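Local coordinates for protein ATP phosphoribosyltransferase (Methanobacterium thermoautotrophicum, PDB 2VD3) that probably catalyses the condensation of ATP with 5-phosphoribose 1-diphosphate, the first step of histidine biosynthesis, and is captured here with bound histidine, at residues V246-D249 / N250-A254; E110-P113 / R114-I118. All coordinates share one frame; numbering follows the deposited sequence.

Contact 1 (V246-D249 / N250-A254); sequences VLSD and NGVVA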
# COMPACT_ATOMS: atom_id res chain seq x y z
N VAL A 246 -34.81 26.98 -34.58
CA VAL A 246 -34.82 25.53 -34.65
C VAL A 246 -35.62 25.12 -35.88
O VAL A 246 -36.73 25.61 -36.09
CB VAL A 246 -35.43 24.90 -33.36
CG1 VAL A 246 -35.68 23.40 -33.54
CG2 VAL A 246 -34.53 25.15 -32.17
N LEU A 247 -35.05 24.24 -36.70
CA LEU A 247 -35.73 23.77 -37.91
C LEU A 247 -36.69 22.61 -37.63
O LEU A 247 -36.32 21.44 -37.72
CB LEU A 247 -34.71 23.38 -39.00
CG LEU A 247 -33.78 24.46 -39.54
CD1 LEU A 247 -32.91 23.90 -40.66
CD2 LEU A 247 -34.53 25.70 -40.04
N SER A 248 -37.93 22.97 -37.30
CA SER A 248 -38.98 21.99 -36.99
C SER A 248 -40.33 22.40 -37.60
O SER A 248 -40.40 23.35 -38.39
CB SER A 248 -39.13 21.82 -35.48
OG SER A 248 -39.76 22.95 -34.90
N ASP A 249 -41.38 21.69 -37.20
CA ASP A 249 -42.75 21.91 -37.70
C ASP A 249 -43.38 23.18 -37.15
O ASP A 249 -44.10 23.88 -37.87
CB ASP A 249 -43.63 20.71 -37.35
CG ASP A 249 -43.01 19.40 -37.78
OD1 ASP A 249 -42.37 19.36 -38.85
OD2 ASP A 249 -43.16 18.40 -37.03
N ASN A 250 -43.13 23.46 -35.87
CA ASN A 250 -43.60 24.68 -35.22
C ASN A 250 -42.51 25.76 -35.28
O ASN A 250 -41.36 25.47 -35.60
CB ASN A 250 -43.98 24.39 -33.76
CG ASN A 250 -45.05 25.35 -33.22
OD1 ASN A 250 -46.18 25.40 -33.73
ND2 ASN A 250 -44.70 26.11 -32.18
N GLY A 251 -42.89 27.00 -34.97
CA GLY A 251 -41.92 28.06 -34.75
C GLY A 251 -41.24 27.82 -33.41
O GLY A 251 -41.60 28.43 -32.40
N VAL A 252 -40.28 26.90 -33.39
CA VAL A 252 -39.55 26.57 -32.18
C VAL A 252 -38.23 27.34 -32.18
O VAL A 252 -37.56 27.43 -33.20
CB VAL A 252 -39.28 25.05 -32.06
CG1 VAL A 252 -38.26 24.75 -30.96
CG2 VAL A 252 -40.57 24.31 -31.79
N VAL A 253 -37.90 27.92 -31.03
CA VAL A 253 -36.57 28.50 -30.83
C VAL A 253 -35.77 27.69 -29.80
O VAL A 253 -36.34 26.86 -29.08
CB VAL A 253 -36.62 30.01 -30.44
CG1 VAL A 253 -37.27 30.83 -31.56
CG2 VAL A 253 -37.33 30.23 -29.12
N ALA A 254 -34.46 27.91 -29.78
CA ALA A 254 -33.58 27.34 -28.77
C ALA A 254 -33.07 28.48 -27.91
O ALA A 254 -32.66 29.52 -28.42
CB ALA A 254 -32.42 26.61 -29.42
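Val246 and Val252 lean on each other across a loop that turns the chain back on itself. Their side chains cross obliquely, with CB of Val246 3.7 Å from CG1 of Val252. The two branches of Val246 divide the work. CG1 lies 3.9 Å from CG1 of Val252. CG2, anti to the carbonyl carbon, reaches the other way and meets CB of Ala254 at 3.8 Å. Beside this packing, Val246 N donates to Val252 O over 3.1 Å, a rather bent bond of 138° at the hydrogen. Ser248 spans the loop itself. Its OG donates to Asn250 O at 3.1 Å, tilted 29° from the carbonyl plane. Ser248 OG also lies 3.5 Å from CG2 of Val252. With an alanine in place of Ser248, the Asn250 carbonyl would probably lose its hydroxyl partner, and Val252 CG2 a neighbour. Leu247 and Gly251 each centre an inverse gamma turn. Val246 also pairs in antiparallel fashion with a strand of a second subunit, and its side chain is about 4 Å from a bound histidine. The whole is a beta-hairpin connection in the antiparallel sheet of the HisG C-terminal domain, close to the histidine site.

Contact 2 (E110-P113 / R114-I118); sequences EDIP and RGAVI
Ile112 meets Ala116 through its CG2 methyl, which stands anti to the backbone N, with CG1 anti to the carbonyl carbon (chi1 -61°). This rotation leaves CG2 beside the carbonyl carbon of Ile112, where it touches CB of Ala116 at 3.5 Å. From the Pro113 ring, CD comes to 3.7 Å from the same CB of Ala116. The small Ala116 side chain therefore packs against both residues. Its CB is also 3.5 Å from Pro113 O, the carbonyl that closes the turn.

That closure is a backbone bond. Ala116 N donates to Pro113 O over 3.1 Å. The bond is nearly straight at the hydrogen, 164°. Gly115 N is equally near to Pro113 O, at 3.1 Å, but its angle is poor and the pair is not hydrogen-bonded. Of these two amides, that of Ala116 thus makes the closing bond. Arg114 and Gly115 fill the two middle positions of the turn.

The Ile112 side chain also touches Leu98 on strand 94-101 and Leu157 on strand 157-162, and so links the surface turn to two strands of the sheet. The backbone of Ala116 is hydrogen-bonded to that of Glu138, and Val117 N is hydrogen-bonded to Asp156 OD2. The contact is a type I beta turn from Pro113 to Ala116, leading into the parallel-paired strand 117-120 of the ATP phosphoribosyltransferase domain.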
# COMPACT_ATOMS: atom_id res chain seq x y z
N GLU A 110 -13.95 31.42 28.13
CA GLU A 110 -13.91 32.18 29.38
C GLU A 110 -13.64 31.29 30.59
O GLU A 110 -13.19 31.78 31.63
CB GLU A 110 -15.23 32.96 29.60
CG GLU A 110 -15.91 33.47 28.34
CD GLU A 110 -16.92 32.48 27.77
OE1 GLU A 110 -16.81 32.12 26.58
OE2 GLU A 110 -17.83 32.05 28.53
N ASP A 111 -13.92 30.00 30.44
CA ASP A 111 -13.89 29.04 31.54
C ASP A 111 -12.54 28.36 31.73
O ASP A 111 -12.34 27.60 32.69
CB ASP A 111 -14.97 27.97 31.31
CG ASP A 111 -16.36 28.57 31.08
OD1 ASP A 111 -16.49 29.81 31.10
OD2 ASP A 111 -17.31 27.79 30.87
N ILE A 112 -11.61 28.61 30.81
CA ILE A 112 -10.32 27.94 30.83
C ILE A 112 -9.47 28.45 32.00
O ILE A 112 -9.20 29.65 32.10
CB ILE A 112 -9.57 28.08 29.48
CG1 ILE A 112 -10.39 27.45 28.34
CG2 ILE A 112 -8.19 27.44 29.55
CD1 ILE A 112 -10.02 27.96 26.96
N PRO A 113 -9.05 27.53 32.89
CA PRO A 113 -8.27 27.89 34.06
C PRO A 113 -6.77 28.00 33.77
O PRO A 113 -6.29 27.48 32.76
CB PRO A 113 -8.54 26.74 35.04
CG PRO A 113 -9.31 25.67 34.26
CD PRO A 113 -9.29 26.08 32.82
N ARG A 114 -6.05 28.70 34.66
CA ARG A 114 -4.60 28.91 34.55
C ARG A 114 -3.81 27.71 34.03
O ARG A 114 -3.00 27.84 33.11
CB ARG A 114 -4.04 29.34 35.92
CG ARG A 114 -3.67 30.81 36.04
CD ARG A 114 -4.89 31.70 36.17
NE ARG A 114 -4.53 33.08 36.48
CZ ARG A 114 -4.28 34.02 35.58
NH1 ARG A 114 -4.34 33.76 34.28
NH2 ARG A 114 -3.95 35.25 35.98
N GLY A 115 -4.04 26.54 34.61
CA GLY A 115 -3.19 25.38 34.32
C GLY A 115 -3.60 24.50 33.16
O GLY A 115 -2.98 23.46 32.94
N ALA A 116 -4.63 24.90 32.42
CA ALA A 116 -5.23 24.02 31.41
C ALA A 116 -4.26 23.65 30.32
O ALA A 116 -3.49 24.48 29.84
CB ALA A 116 -6.49 24.63 30.82
N VAL A 117 -4.29 22.38 29.93
CA VAL A 117 -3.43 21.88 28.85
C VAL A 117 -4.26 21.73 27.58
O VAL A 117 -5.35 21.15 27.60
CB VAL A 117 -2.73 20.56 29.24
CG1 VAL A 117 -1.91 20.02 28.08
CG2 VAL A 117 -1.83 20.78 30.46
N ILE A 118 -3.74 22.29 26.49
CA ILE A 118 -4.36 22.15 25.17
C ILE A 118 -3.41 21.44 24.22
O ILE A 118 -2.27 21.89 24.03
CB ILE A 118 -4.76 23.51 24.56
CG1 ILE A 118 -5.65 24.30 25.52
CG2 ILE A 118 -5.45 23.31 23.21
CD1 ILE A 118 -5.67 25.80 25.26

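Overall arrangement
From the N terminus the chain reaches contact 2 first, after strand 94-101. There the turn at residues 113-116 ends the long connection and leads the chain into strand 117-120, part of the large mixed sheet. That strand runs parallel to strands 138-141 and 157-162. Much later, contact 1 closes the loop between strands 242-246 and 252-260 in the four-stranded antiparallel sheet. The two contacts follow in series and neither nest nor cross. The centres of contact 1 and contact 2 are about 72 Å apart, on opposite sides of the chain's centre, and the contacts do not touch. Contact 2 meets no other subunit, whereas contact 1 borders a second one.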